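Nucleoporin NUP159 (Saccharomyces cerevisiae, PDB 1XIP) is a nuclear pore complex component and, through its N-terminal beta-propeller, the part crystallised here, functions in mRNA export by tethering the helicase Dbp5 to the pore. Local coordinates at residues Phe17-Leu22 against Val294-Ser299; Asn172-Val177 against Gln225-Val230; Gly63-Leu68 against Leu365-Asn370. All blocks are in the same frame, centred on the assembly; numbering follows the deposited sequence.

Contact 1 of 3, residues Phe17-Leu22 against Val294-Ser299; sequences FGFKFL and VNVLAS
V294 and F19 have backbone hydrogen bonds with L284 and E321, respectively, outside the two segments. Between the segments side chains make the contact: the CA atoms of F17 and V294 lie 10.5 Å apart and those of F19 and V296 10.8 Å, a spacing bridged by one ring and one valine branch each time. At the first pair CZ of F17 comes to 4.1 Å from CG2 of V294, the ring meeting the methyl obliquely while the two side chains run side by side, pointing opposite ways. F17 reaches across because CG stands anti to its own carbonyl carbon (chi1 -83°). At the second pair V296 CG1 sits near the plane of the F19 ring, 4.4 Å from CZ, so the valine meets an edge. I307 touches both F19 and V294, tying the pairs together, and V378 and L380 pack on F19 from the neighbouring strand. All four residues are buried. This contact packs one blade against its neighbour; in the first of them strand 18-26, near the start of the chain, pairs with 374-381, near its end, the Velcro closure of a beta-propeller.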
ATOM      1  N   PHE A  17     -23.028  -0.892   1.312  1.00 36.18           N
ATOM      2  CA  PHE A  17     -21.649  -1.298   1.101  1.00 36.97           C
ATOM      3  C   PHE A  17     -21.424  -2.665   1.679  1.00 36.89           C
ATOM      4  O   PHE A  17     -21.893  -2.968   2.786  1.00 36.82           O
ATOM      5  CB  PHE A  17     -20.684  -0.325   1.774  1.00 37.39           C
ATOM      6  CG  PHE A  17     -20.384   0.881   0.951  1.00 40.12           C
ATOM      7  CD1 PHE A  17     -20.912   2.135   1.302  1.00 42.81           C
ATOM      8  CD2 PHE A  17     -19.588   0.780  -0.192  1.00 41.80           C
ATOM      9  CE1 PHE A  17     -20.641   3.272   0.521  1.00 42.81           C
ATOM     10  CE2 PHE A  17     -19.314   1.905  -0.974  1.00 42.26           C
ATOM     11  CZ  PHE A  17     -19.841   3.150  -0.617  1.00 42.83           C
ATOM     12  N   GLY A  18     -20.692  -3.488   0.933  1.00 36.73           N
ATOM     13  CA  GLY A  18     -20.219  -4.754   1.450  1.00 36.13           C
ATOM     14  C   GLY A  18     -19.198  -5.436   0.568  1.00 35.67           C
ATOM     15  O   GLY A  18     -19.084  -5.133  -0.630  1.00 35.85           O
ATOM     16  N   PHE A  19     -18.460  -6.367   1.170  1.00 34.88           N
ATOM     17  CA  PHE A  19     -17.556  -7.231   0.441  1.00 34.01           C
ATOM     18  C   PHE A  19     -18.196  -8.596   0.220  1.00 33.60           C
ATOM     19  O   PHE A  19     -18.931  -9.091   1.071  1.00 33.39           O
ATOM     20  CB  PHE A  19     -16.250  -7.375   1.197  1.00 33.86           C
ATOM     21  CG  PHE A  19     -15.449  -6.105   1.275  1.00 34.12           C
ATOM     22  CD1 PHE A  19     -14.559  -5.754   0.252  1.00 36.12           C
ATOM     23  CD2 PHE A  19     -15.562  -5.265   2.378  1.00 33.67           C
ATOM     24  CE1 PHE A  19     -13.797  -4.580   0.334  1.00 35.51           C
ATOM     25  CE2 PHE A  19     -14.819  -4.110   2.466  1.00 34.35           C
ATOM     26  CZ  PHE A  19     -13.925  -3.763   1.441  1.00 34.83           C
ATOM     27  N   LYS A  20     -17.938  -9.175  -0.949  1.00 33.18           N
ATOM     28  CA  LYS A  20     -18.334 -10.544  -1.253  1.00 32.81           C
ATOM     29  C   LYS A  20     -17.066 -11.367  -1.418  1.00 31.98           C
ATOM     30  O   LYS A  20     -16.262 -11.097  -2.315  1.00 32.01           O
ATOM     31  CB  LYS A  20     -19.171 -10.594  -2.532  1.00 33.04           C
ATOM     32  CG  LYS A  20     -20.295 -11.615  -2.484  1.00 35.30           C
ATOM     33  CD  LYS A  20     -19.866 -12.982  -3.055  1.00 38.10           C
ATOM     34  CE  LYS A  20     -20.722 -14.128  -2.477  1.00 40.07           C
ATOM     35  NZ  LYS A  20     -21.734 -14.679  -3.453  1.00 40.57           N
ATOM     36  N   PHE A  21     -16.869 -12.340  -0.525  1.00 30.90           N
ATOM     37  CA  PHE A  21     -15.685 -13.193  -0.545  1.00 29.59           C
ATOM     38  C   PHE A  21     -15.715 -14.121  -1.745  1.00 29.29           C
ATOM     39  O   PHE A  21     -16.510 -15.062  -1.806  1.00 29.50           O
ATOM     40  CB  PHE A  21     -15.590 -14.022   0.722  1.00 29.07           C
ATOM     41  CG  PHE A  21     -14.386 -14.916   0.759  1.00 29.23           C
ATOM     42  CD1 PHE A  21     -13.095 -14.376   0.939  1.00 28.00           C
ATOM     43  CD2 PHE A  21     -14.518 -16.304   0.600  1.00 27.16           C
ATOM     44  CE1 PHE A  21     -11.968 -15.217   0.976  1.00 26.40           C
ATOM     45  CE2 PHE A  21     -13.387 -17.145   0.635  1.00 25.07           C
ATOM     46  CZ  PHE A  21     -12.122 -16.608   0.828  1.00 23.84           C
ATOM     47  N   LEU A  22     -14.854 -13.851  -2.708  1.00 28.69           N
ATOM     48  CA  LEU A  22     -14.874 -14.622  -3.927  1.00 28.35           C
ATOM     49  C   LEU A  22     -14.041 -15.912  -3.833  1.00 28.10           C
ATOM     50  O   LEU A  22     -14.410 -16.925  -4.429  1.00 28.21           O
ATOM     51  CB  LEU A  22     -14.480 -13.750  -5.120  1.00 28.32           C
ATOM     52  CG  LEU A  22     -15.607 -13.415  -6.103  1.00 27.50           C
ATOM     53  CD1 LEU A  22     -16.899 -13.098  -5.397  1.00 26.87           C
ATOM     54  CD2 LEU A  22     -15.218 -12.271  -6.991  1.00 26.35           C
ATOM     55  N   VAL A 294     -14.154   6.124  -3.256  1.00 46.05           N
ATOM     56  CA  VAL A 294     -14.034   5.219  -2.139  1.00 42.26           C
ATOM     57  C   VAL A 294     -12.595   4.705  -2.087  1.00 39.65           C
ATOM     58  O   VAL A 294     -12.057   4.272  -3.087  1.00 39.21           O
ATOM     59  CB  VAL A 294     -15.013   4.043  -2.314  1.00 42.26           C
ATOM     60  CG1 VAL A 294     -14.934   3.095  -1.154  1.00 42.21           C
ATOM     61  CG2 VAL A 294     -16.419   4.565  -2.459  1.00 41.99           C
ATOM     62  N   ASN A 295     -11.965   4.778  -0.928  1.00 36.87           N
ATOM     63  CA  ASN A 295     -10.647   4.176  -0.746  1.00 33.91           C
ATOM     64  C   ASN A 295     -10.691   2.975   0.145  1.00 31.73           C
ATOM     65  O   ASN A 295     -11.110   3.067   1.280  1.00 31.65           O
ATOM     66  CB  ASN A 295      -9.667   5.180  -0.177  1.00 33.97           C
ATOM     67  CG  ASN A 295      -9.593   6.402  -0.988  1.00 34.10           C
ATOM     68  OD1 ASN A 295      -9.038   6.390  -2.078  1.00 35.69           O
ATOM     69  ND2 ASN A 295     -10.188   7.475  -0.495  1.00 35.97           N
ATOM     70  N   VAL A 296     -10.252   1.842  -0.386  1.00 29.16           N
ATOM     71  CA  VAL A 296     -10.098   0.618   0.381  1.00 26.51           C
ATOM     72  C   VAL A 296      -8.710   0.620   0.983  1.00 25.00           C
ATOM     73  O   VAL A 296      -7.717   0.855   0.280  1.00 24.15           O
ATOM     74  CB  VAL A 296     -10.250  -0.613  -0.507  1.00 26.58           C
ATOM     75  CG1 VAL A 296     -10.163  -1.869   0.308  1.00 25.73           C
ATOM     76  CG2 VAL A 296     -11.585  -0.556  -1.263  1.00 27.46           C
ATOM     77  N   LEU A 297      -8.648   0.362   2.293  1.00 23.10           N
ATOM     78  CA  LEU A 297      -7.389   0.443   3.033  1.00 21.53           C
ATOM     79  C   LEU A 297      -7.061  -0.825   3.804  1.00 21.07           C
ATOM     80  O   LEU A 297      -7.945  -1.489   4.333  1.00 21.39           O
ATOM     81  CB  LEU A 297      -7.405   1.639   3.981  1.00 21.15           C
ATOM     82  CG  LEU A 297      -7.645   2.982   3.331  1.00 18.54           C
ATOM     83  CD1 LEU A 297      -8.370   3.889   4.279  1.00 17.55           C
ATOM     84  CD2 LEU A 297      -6.316   3.562   2.917  1.00 19.57           C
ATOM     85  N   ALA A 298      -5.775  -1.149   3.851  1.00 20.21           N
ATOM     86  CA  ALA A 298      -5.272  -2.309   4.555  1.00 19.57           C
ATOM     87  C   ALA A 298      -3.908  -1.941   5.042  1.00 19.91           C
ATOM     88  O   ALA A 298      -3.335  -0.929   4.611  1.00 20.19           O
ATOM     89  CB  ALA A 298      -5.177  -3.481   3.630  1.00 20.06           C
ATOM     90  N   SER A 299      -3.358  -2.763   5.922  1.00 20.03           N
ATOM     91  CA  SER A 299      -2.156  -2.386   6.627  1.00 20.35           C
ATOM     92  C   SER A 299      -1.259  -3.586   6.765  1.00 20.59           C
ATOM     93  O   SER A 299      -1.746  -4.704   6.915  1.00 20.29           O
ATOM     94  CB  SER A 299      -2.549  -1.867   8.002  1.00 20.09           C
ATOM     95  OG  SER A 299      -1.444  -1.458   8.780  1.00 22.98           O
TER

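Contact 2 of 3, residues Asn172-Val177 against Gln225-Val230; sequences NSQLAV and QDFLAV
F227 receives both A176 and Q174 from the other strand, one through a methyl and one through an amide. The apolar part is the simpler: A176 CB approaches one side of the ring obliquely, 3.8 Å from CE1 of F227 and 4.1 Å from its CD1. The CA atoms of A176 and F227 are 8.6 Å apart, a gap that the short alanine and the long phenylalanine share unequally. I221, from strand 215-221, touches Q174, A176 and F227 alike, and F198 packs on the ring as well, so the apolar patch extends beyond the two segments.

The amide part rests on Q174. Its CG is anti to the backbone N (chi1 -159°) and the chain runs extended beyond it, which carries NE2 to 3.5 Å from CZ of F227. The amide and ring planes stand 64° apart and the approach is oblique, so the pair is a packing contact with no stacked geometry.

Hydrogen bonding lies outside the pair: Q174 NE2 bonds to S186 OG and, weakly, to P224 O, which probably helps hold the amide's rotation. Were F227 an alanine, a gap would probably open beside A176 CB and the Q174 amide would lose its aromatic neighbour.

The backbones belong to consecutive propeller blades: strands 174-179 and 226-232 lie in successive sheets, and A176 is bonded to D169 within its own. A229 and V230 fall in the first FG repeat of the protein, held here in an ordered strand. The chemistry implies an interface that is apolar in the main, with one buried amide tolerated at the ring because S186 supplies a polar partner within its own blade.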
ATOM      1  N   ASN A 172      -1.013  11.341  -9.274  1.00 27.38           N
ATOM      2  CA  ASN A 172      -0.633  11.985 -10.508  1.00 28.23           C
ATOM      3  C   ASN A 172      -0.282  13.470 -10.376  1.00 28.52           C
ATOM      4  O   ASN A 172       0.440  14.004 -11.208  1.00 28.54           O
ATOM      5  CB  ASN A 172      -1.730  11.814 -11.540  1.00 28.32           C
ATOM      6  CG  ASN A 172      -1.203  11.906 -12.932  1.00 29.68           C
ATOM      7  OD1 ASN A 172      -1.182  12.986 -13.531  1.00 30.94           O
ATOM      8  ND2 ASN A 172      -0.729  10.779 -13.459  1.00 30.68           N
ATOM      9  N   SER A 173      -0.786  14.128  -9.330  1.00 29.16           N
ATOM     10  CA  SER A 173      -0.673  15.587  -9.219  1.00 29.31           C
ATOM     11  C   SER A 173      -0.218  16.116  -7.862  1.00 29.42           C
ATOM     12  O   SER A 173       0.034  17.308  -7.721  1.00 29.10           O
ATOM     13  CB  SER A 173      -1.986  16.246  -9.626  1.00 29.41           C
ATOM     14  OG  SER A 173      -3.053  15.745  -8.850  1.00 30.42           O
ATOM     15  N   GLN A 174      -0.090  15.229  -6.874  1.00 30.01           N
ATOM     16  CA  GLN A 174       0.311  15.628  -5.521  1.00 30.41           C
ATOM     17  C   GLN A 174       1.407  14.729  -4.942  1.00 30.25           C
ATOM     18  O   GLN A 174       1.494  13.555  -5.290  1.00 30.48           O
ATOM     19  CB  GLN A 174      -0.908  15.601  -4.617  1.00 30.74           C
ATOM     20  CG  GLN A 174      -0.801  16.424  -3.360  1.00 32.49           C
ATOM     21  CD  GLN A 174      -2.050  16.286  -2.503  1.00 36.19           C
ATOM     22  OE1 GLN A 174      -3.018  15.617  -2.909  1.00 37.03           O
ATOM     23  NE2 GLN A 174      -2.048  16.919  -1.322  1.00 35.77           N
ATOM     24  N   LEU A 175       2.241  15.296  -4.070  1.00 30.33           N
ATOM     25  CA  LEU A 175       3.238  14.539  -3.297  1.00 30.45           C
ATOM     26  C   LEU A 175       3.205  14.984  -1.843  1.00 30.21           C
ATOM     27  O   LEU A 175       3.449  16.158  -1.533  1.00 30.52           O
ATOM     28  CB  LEU A 175       4.657  14.723  -3.875  1.00 30.58           C
ATOM     29  CG  LEU A 175       5.947  14.088  -3.271  1.00 31.22           C
ATOM     30  CD1 LEU A 175       5.737  13.101  -2.151  1.00 32.88           C
ATOM     31  CD2 LEU A 175       6.770  13.415  -4.357  1.00 31.71           C
ATOM     32  N   ALA A 176       2.888  14.045  -0.958  1.00 29.73           N
ATOM     33  CA  ALA A 176       2.866  14.304   0.480  1.00 29.44           C
ATOM     34  C   ALA A 176       4.064  13.662   1.198  1.00 29.22           C
ATOM     35  O   ALA A 176       4.538  12.595   0.827  1.00 29.07           O
ATOM     36  CB  ALA A 176       1.568  13.816   1.077  1.00 29.16           C
ATOM     37  N   VAL A 177       4.526  14.317   2.247  1.00 29.21           N
ATOM     38  CA  VAL A 177       5.715  13.889   2.965  1.00 29.08           C
ATOM     39  C   VAL A 177       5.447  13.981   4.480  1.00 29.26           C
ATOM     40  O   VAL A 177       4.877  14.973   4.957  1.00 29.15           O
ATOM     41  CB  VAL A 177       6.920  14.772   2.532  1.00 29.38           C
ATOM     42  CG1 VAL A 177       8.019  14.768   3.552  1.00 29.43           C
ATOM     43  CG2 VAL A 177       7.442  14.331   1.160  1.00 28.72           C
ATOM     44  N   GLN A 225      -7.062  17.279  -0.397  1.00 31.36           N
ATOM     45  CA  GLN A 225      -7.253  17.958   0.893  1.00 32.96           C
ATOM     46  C   GLN A 225      -7.088  17.093   2.168  1.00 32.98           C
ATOM     47  O   GLN A 225      -6.687  17.602   3.229  1.00 32.88           O
ATOM     48  CB  GLN A 225      -8.613  18.653   0.912  1.00 33.50           C
ATOM     49  CG  GLN A 225      -8.515  20.098   0.465  1.00 36.64           C
ATOM     50  CD  GLN A 225      -9.838  20.673   0.020  1.00 40.72           C
ATOM     51  OE1 GLN A 225     -10.561  21.283   0.824  1.00 42.30           O
ATOM     52  NE2 GLN A 225     -10.158  20.504  -1.268  1.00 42.52           N
ATOM     53  N   ASP A 226      -7.407  15.801   2.055  1.00 32.82           N
ATOM     54  CA  ASP A 226      -7.298  14.863   3.174  1.00 32.57           C
ATOM     55  C   ASP A 226      -6.009  14.049   3.167  1.00 31.53           C
ATOM     56  O   ASP A 226      -5.452  13.741   2.110  1.00 31.71           O
ATOM     57  CB  ASP A 226      -8.469  13.878   3.189  1.00 33.18           C
ATOM     58  CG  ASP A 226      -9.801  14.523   2.846  1.00 36.21           C
ATOM     59  OD1 ASP A 226      -9.899  15.783   2.811  1.00 37.59           O
ATOM     60  OD2 ASP A 226     -10.815  13.821   2.587  1.00 40.30           O
ATOM     61  N   PHE A 227      -5.551  13.687   4.362  1.00 29.91           N
ATOM     62  CA  PHE A 227      -4.502  12.697   4.523  1.00 28.16           C
ATOM     63  C   PHE A 227      -4.861  11.766   5.676  1.00 26.92           C
ATOM     64  O   PHE A 227      -5.655  12.106   6.559  1.00 26.35           O
ATOM     65  CB  PHE A 227      -3.134  13.340   4.778  1.00 28.56           C
ATOM     66  CG  PHE A 227      -2.810  14.493   3.865  1.00 29.59           C
ATOM     67  CD1 PHE A 227      -2.152  14.278   2.663  1.00 30.48           C
ATOM     68  CD2 PHE A 227      -3.149  15.804   4.219  1.00 31.75           C
ATOM     69  CE1 PHE A 227      -1.843  15.341   1.812  1.00 31.53           C
ATOM     70  CE2 PHE A 227      -2.856  16.879   3.368  1.00 32.82           C
ATOM     71  CZ  PHE A 227      -2.201  16.643   2.162  1.00 32.30           C
ATOM     72  N   LEU A 228      -4.276  10.580   5.653  1.00 25.18           N
ATOM     73  CA  LEU A 228      -4.377   9.672   6.766  1.00 23.51           C
ATOM     74  C   LEU A 228      -2.962   9.437   7.249  1.00 23.03           C
ATOM     75  O   LEU A 228      -2.095   9.048   6.468  1.00 22.91           O
ATOM     76  CB  LEU A 228      -5.027   8.375   6.296  1.00 23.36           C
ATOM     77  CG  LEU A 228      -5.422   7.219   7.219  1.00 21.96           C
ATOM     78  CD1 LEU A 228      -4.765   5.963   6.751  1.00 19.48           C
ATOM     79  CD2 LEU A 228      -5.129   7.467   8.665  1.00 19.45           C
ATOM     80  N   ALA A 229      -2.724   9.714   8.530  1.00 22.54           N
ATOM     81  CA  ALA A 229      -1.397   9.575   9.138  1.00 21.58           C
ATOM     82  C   ALA A 229      -1.422   8.562  10.257  1.00 21.05           C
ATOM     83  O   ALA A 229      -2.418   8.434  10.962  1.00 20.55           O
ATOM     84  CB  ALA A 229      -0.925  10.905   9.666  1.00 21.72           C
ATOM     85  N   VAL A 230      -0.321   7.849  10.439  1.00 20.94           N
ATOM     86  CA  VAL A 230      -0.230   6.928  11.559  1.00 21.02           C
ATOM     87  C   VAL A 230       1.031   7.148  12.380  1.00 21.70           C
ATOM     88  O   VAL A 230       2.105   7.396  11.830  1.00 21.81           O
ATOM     89  CB  VAL A 230      -0.349   5.459  11.130  1.00 21.07           C
ATOM     90  CG1 VAL A 230      -0.470   4.561  12.368  1.00 20.55           C
ATOM     91  CG2 VAL A 230      -1.549   5.252  10.201  1.00 19.10           C
TER

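Contact 3 of 3, residues Gly63-Leu68 against Leu365-Asn370; sequences GELQLL and LVYILN
L68 and Y367, whose CA atoms lie 10.1 Å apart, form the nearest CA pair between strand 365-370 and a segment that turns from strand into helix at E64, the N-cap residue, with L68 N bonded to E64 O at 3.2 Å. Y367 fills that gap. Its CG lies anti to the carbonyl carbon (chi1 -72°), which sends the ring out from the strand to the first turn of the helix. CD2 of L68 arrives at the ring edge, close to its plane, 3.6 Å from CE2 of Y367; leucine and tyrosine lie alongside, each directed toward the other's backbone. The helix and the strand belong to neighbouring blades of the beta-propeller, helix 65-73 following a strand of the sheet that holds 43-46 and 83-86, and 365-370 lying in the blade that joins both chain ends. L65 works on the same ring from a different angle. Its side chain runs at a slant to the tyrosine, placing CD2 3.8 Å from CE2 of Y367 and 3.4 Å from the OH of Y367. The hydroxyl is hydrogen-bonded to OD2 of D343, which lies in strand 337-343 of the tyrosine's own sheet; L65 also touches D343, while L68 rests on F52.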
ATOM      1  N   GLY A  63       1.842 -13.623 -14.774  1.00 14.12           N
ATOM      2  CA  GLY A  63       0.835 -14.610 -15.239  1.00 14.93           C
ATOM      3  C   GLY A  63      -0.449 -14.009 -15.845  1.00 15.50           C
ATOM      4  O   GLY A  63      -0.686 -12.814 -15.750  1.00 15.72           O
ATOM      5  N   GLU A  64      -1.267 -14.842 -16.475  1.00 16.39           N
ATOM      6  CA  GLU A  64      -2.534 -14.397 -17.054  1.00 17.72           C
ATOM      7  C   GLU A  64      -3.588 -14.102 -15.969  1.00 17.98           C
ATOM      8  O   GLU A  64      -3.801 -14.912 -15.057  1.00 18.35           O
ATOM      9  CB  GLU A  64      -3.070 -15.461 -18.002  1.00 18.53           C
ATOM     10  CG  GLU A  64      -2.842 -15.172 -19.485  1.00 23.16           C
ATOM     11  CD  GLU A  64      -3.614 -13.938 -20.000  1.00 30.49           C
ATOM     12  OE1 GLU A  64      -4.694 -13.559 -19.409  1.00 32.36           O
ATOM     13  OE2 GLU A  64      -3.137 -13.339 -21.007  1.00 32.25           O
ATOM     14  N   LEU A  65      -4.250 -12.951 -16.067  1.00 17.89           N
ATOM     15  CA  LEU A  65      -5.233 -12.531 -15.073  1.00 18.07           C
ATOM     16  C   LEU A  65      -6.497 -13.397 -15.054  1.00 18.72           C
ATOM     17  O   LEU A  65      -6.966 -13.788 -13.980  1.00 19.53           O
ATOM     18  CB  LEU A  65      -5.618 -11.076 -15.302  1.00 17.93           C
ATOM     19  CG  LEU A  65      -5.883 -10.069 -14.175  1.00 18.00           C
ATOM     20  CD1 LEU A  65      -6.901  -9.044 -14.670  1.00 16.87           C
ATOM     21  CD2 LEU A  65      -6.324 -10.684 -12.863  1.00 16.42           C
ATOM     22  N   GLN A  66      -7.064 -13.689 -16.222  1.00 18.87           N
ATOM     23  CA  GLN A  66      -8.256 -14.548 -16.288  1.00 19.53           C
ATOM     24  C   GLN A  66      -7.984 -15.894 -15.619  1.00 18.91           C
ATOM     25  O   GLN A  66      -8.865 -16.463 -14.998  1.00 18.25           O
ATOM     26  CB  GLN A  66      -8.718 -14.764 -17.729  1.00 19.82           C
ATOM     27  CG  GLN A  66     -10.077 -15.449 -17.881  1.00 23.31           C
ATOM     28  CD  GLN A  66     -11.223 -14.665 -17.242  1.00 27.74           C
ATOM     29  OE1 GLN A  66     -11.893 -15.161 -16.328  1.00 29.14           O
ATOM     30  NE2 GLN A  66     -11.447 -13.441 -17.719  1.00 29.78           N
ATOM     31  N   LEU A  67      -6.747 -16.372 -15.748  1.00 18.87           N
ATOM     32  CA  LEU A  67      -6.324 -17.627 -15.154  1.00 18.94           C
ATOM     33  C   LEU A  67      -6.342 -17.538 -13.641  1.00 18.74           C
ATOM     34  O   LEU A  67      -6.904 -18.401 -12.972  1.00 19.38           O
ATOM     35  CB  LEU A  67      -4.930 -18.008 -15.636  1.00 19.10           C
ATOM     36  CG  LEU A  67      -4.694 -19.385 -16.262  1.00 20.19           C
ATOM     37  CD1 LEU A  67      -5.503 -20.451 -15.542  1.00 22.72           C
ATOM     38  CD2 LEU A  67      -5.029 -19.375 -17.752  1.00 20.23           C
ATOM     39  N   LEU A  68      -5.755 -16.487 -13.100  1.00 18.26           N
ATOM     40  CA  LEU A  68      -5.709 -16.317 -11.662  1.00 18.28           C
ATOM     41  C   LEU A  68      -7.113 -16.190 -11.081  1.00 18.69           C
ATOM     42  O   LEU A  68      -7.440 -16.817 -10.075  1.00 18.23           O
ATOM     43  CB  LEU A  68      -4.861 -15.104 -11.312  1.00 18.26           C
ATOM     44  CG  LEU A  68      -4.732 -14.721  -9.849  1.00 17.97           C
ATOM     45  CD1 LEU A  68      -4.045 -15.822  -9.072  1.00 16.01           C
ATOM     46  CD2 LEU A  68      -3.986 -13.369  -9.729  1.00 18.04           C
ATOM     47  N   LEU A 365     -12.878  -5.687  -8.291  1.00 26.64           N
ATOM     48  CA  LEU A 365     -12.384  -6.799  -7.515  1.00 24.35           C
ATOM     49  C   LEU A 365     -11.066  -6.408  -6.915  1.00 23.22           C
ATOM     50  O   LEU A 365     -10.185  -5.933  -7.616  1.00 23.64           O
ATOM     51  CB  LEU A 365     -12.245  -8.053  -8.379  1.00 23.92           C
ATOM     52  CG  LEU A 365     -13.503  -8.631  -9.042  1.00 23.17           C
ATOM     53  CD1 LEU A 365     -13.197  -9.958  -9.741  1.00 22.13           C
ATOM     54  CD2 LEU A 365     -14.657  -8.809  -8.066  1.00 21.87           C
ATOM     55  N   VAL A 366     -10.951  -6.568  -5.603  1.00 21.40           N
ATOM     56  CA  VAL A 366      -9.712  -6.307  -4.898  1.00 19.84           C
ATOM     57  C   VAL A 366      -8.991  -7.630  -4.639  1.00 19.26           C
ATOM     58  O   VAL A 366      -9.520  -8.526  -3.954  1.00 19.63           O
ATOM     59  CB  VAL A 366      -9.984  -5.585  -3.539  1.00 20.07           C
ATOM     60  CG1 VAL A 366      -8.689  -5.203  -2.858  1.00 19.31           C
ATOM     61  CG2 VAL A 366     -10.878  -4.361  -3.735  1.00 18.66           C
ATOM     62  N   TYR A 367      -7.803  -7.764  -5.212  1.00 18.36           N
ATOM     63  CA  TYR A 367      -6.933  -8.914  -4.956  1.00 17.64           C
ATOM     64  C   TYR A 367      -5.978  -8.536  -3.850  1.00 17.93           C
ATOM     65  O   TYR A 367      -5.349  -7.438  -3.909  1.00 17.87           O
ATOM     66  CB  TYR A 367      -6.106  -9.242  -6.189  1.00 16.92           C
ATOM     67  CG  TYR A 367      -6.851  -9.854  -7.346  1.00 16.95           C
ATOM     68  CD1 TYR A 367      -8.129  -9.407  -7.724  1.00 15.95           C
ATOM     69  CD2 TYR A 367      -6.264 -10.865  -8.104  1.00 16.19           C
ATOM     70  CE1 TYR A 367      -8.785  -9.965  -8.809  1.00 13.91           C
ATOM     71  CE2 TYR A 367      -6.910 -11.412  -9.192  1.00 13.91           C
ATOM     72  CZ  TYR A 367      -8.165 -10.966  -9.541  1.00 13.69           C
ATOM     73  OH  TYR A 367      -8.793 -11.541 -10.630  1.00 12.67           O
ATOM     74  N   ILE A 368      -5.863  -9.415  -2.847  1.00 17.38           N
ATOM     75  CA  ILE A 368      -4.984  -9.185  -1.691  1.00 17.28           C
ATOM     76  C   ILE A 368      -4.043 -10.378  -1.495  1.00 18.34           C
ATOM     77  O   ILE A 368      -4.507 -11.530  -1.439  1.00 18.24           O
ATOM     78  CB  ILE A 368      -5.823  -8.939  -0.396  1.00 17.20           C
ATOM     79  CG1 ILE A 368      -6.854  -7.801  -0.611  1.00 17.37           C
ATOM     80  CG2 ILE A 368      -4.919  -8.674   0.803  1.00 14.98           C
ATOM     81  CD1 ILE A 368      -7.743  -7.498   0.581  1.00 14.37           C
ATOM     82  N   LEU A 369      -2.731 -10.096  -1.402  1.00 19.17           N
ATOM     83  CA  LEU A 369      -1.678 -11.113  -1.236  1.00 19.78           C
ATOM     84  C   LEU A 369      -1.076 -11.123   0.186  1.00 20.42           C
ATOM     85  O   LEU A 369      -0.630 -10.084   0.692  1.00 20.71           O
ATOM     86  CB  LEU A 369      -0.553 -10.884  -2.253  1.00 20.10           C
ATOM     87  CG  LEU A 369      -0.050 -12.101  -3.042  1.00 20.57           C
ATOM     88  CD1 LEU A 369       1.374 -11.882  -3.531  1.00 18.75           C
ATOM     89  CD2 LEU A 369      -0.139 -13.377  -2.224  1.00 20.99           C
ATOM     90  N   ASN A 370      -1.044 -12.322   0.783  1.00 21.02           N
ATOM     91  CA  ASN A 370      -0.539 -12.632   2.149  1.00 21.19           C
ATOM     92  C   ASN A 370       0.946 -12.554   2.340  1.00 20.70           C
ATOM     93  O   ASN A 370       1.699 -12.728   1.394  1.00 20.50           O
ATOM     94  CB  ASN A 370      -0.896 -14.073   2.527  1.00 21.34           C
ATOM     95  CG  ASN A 370      -2.140 -14.156   3.349  1.00 23.48           C
ATOM     96  OD1 ASN A 370      -2.533 -15.236   3.792  1.00 25.88           O
ATOM     97  ND2 ASN A 370      -2.781 -13.011   3.567  1.00 28.23           N
TER

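Overall arrangement
All three contacts are buried and each joins adjacent propeller blades through side chains alone, yet they differ in makeup. Contact 1 is wholly apolar, rings against valines; contact 2 adds an amide beside its ring, and contact 3 a tyrosine hydroxyl, each polar group finding its hydrogen-bond partner outside the two segments. Contacts 1 and 3 hold the same sheet, strands 18-26 and 365-370, and touch where L22 CD2 packs on L365 CD2 at 3.7 Å; their centres are 15 Å apart. Contact 2 sits between two other blades, across the chain's centre from contact 3, with centres about 27 Å apart. Contact 3 alone brings in a helix; the others set strand against strand.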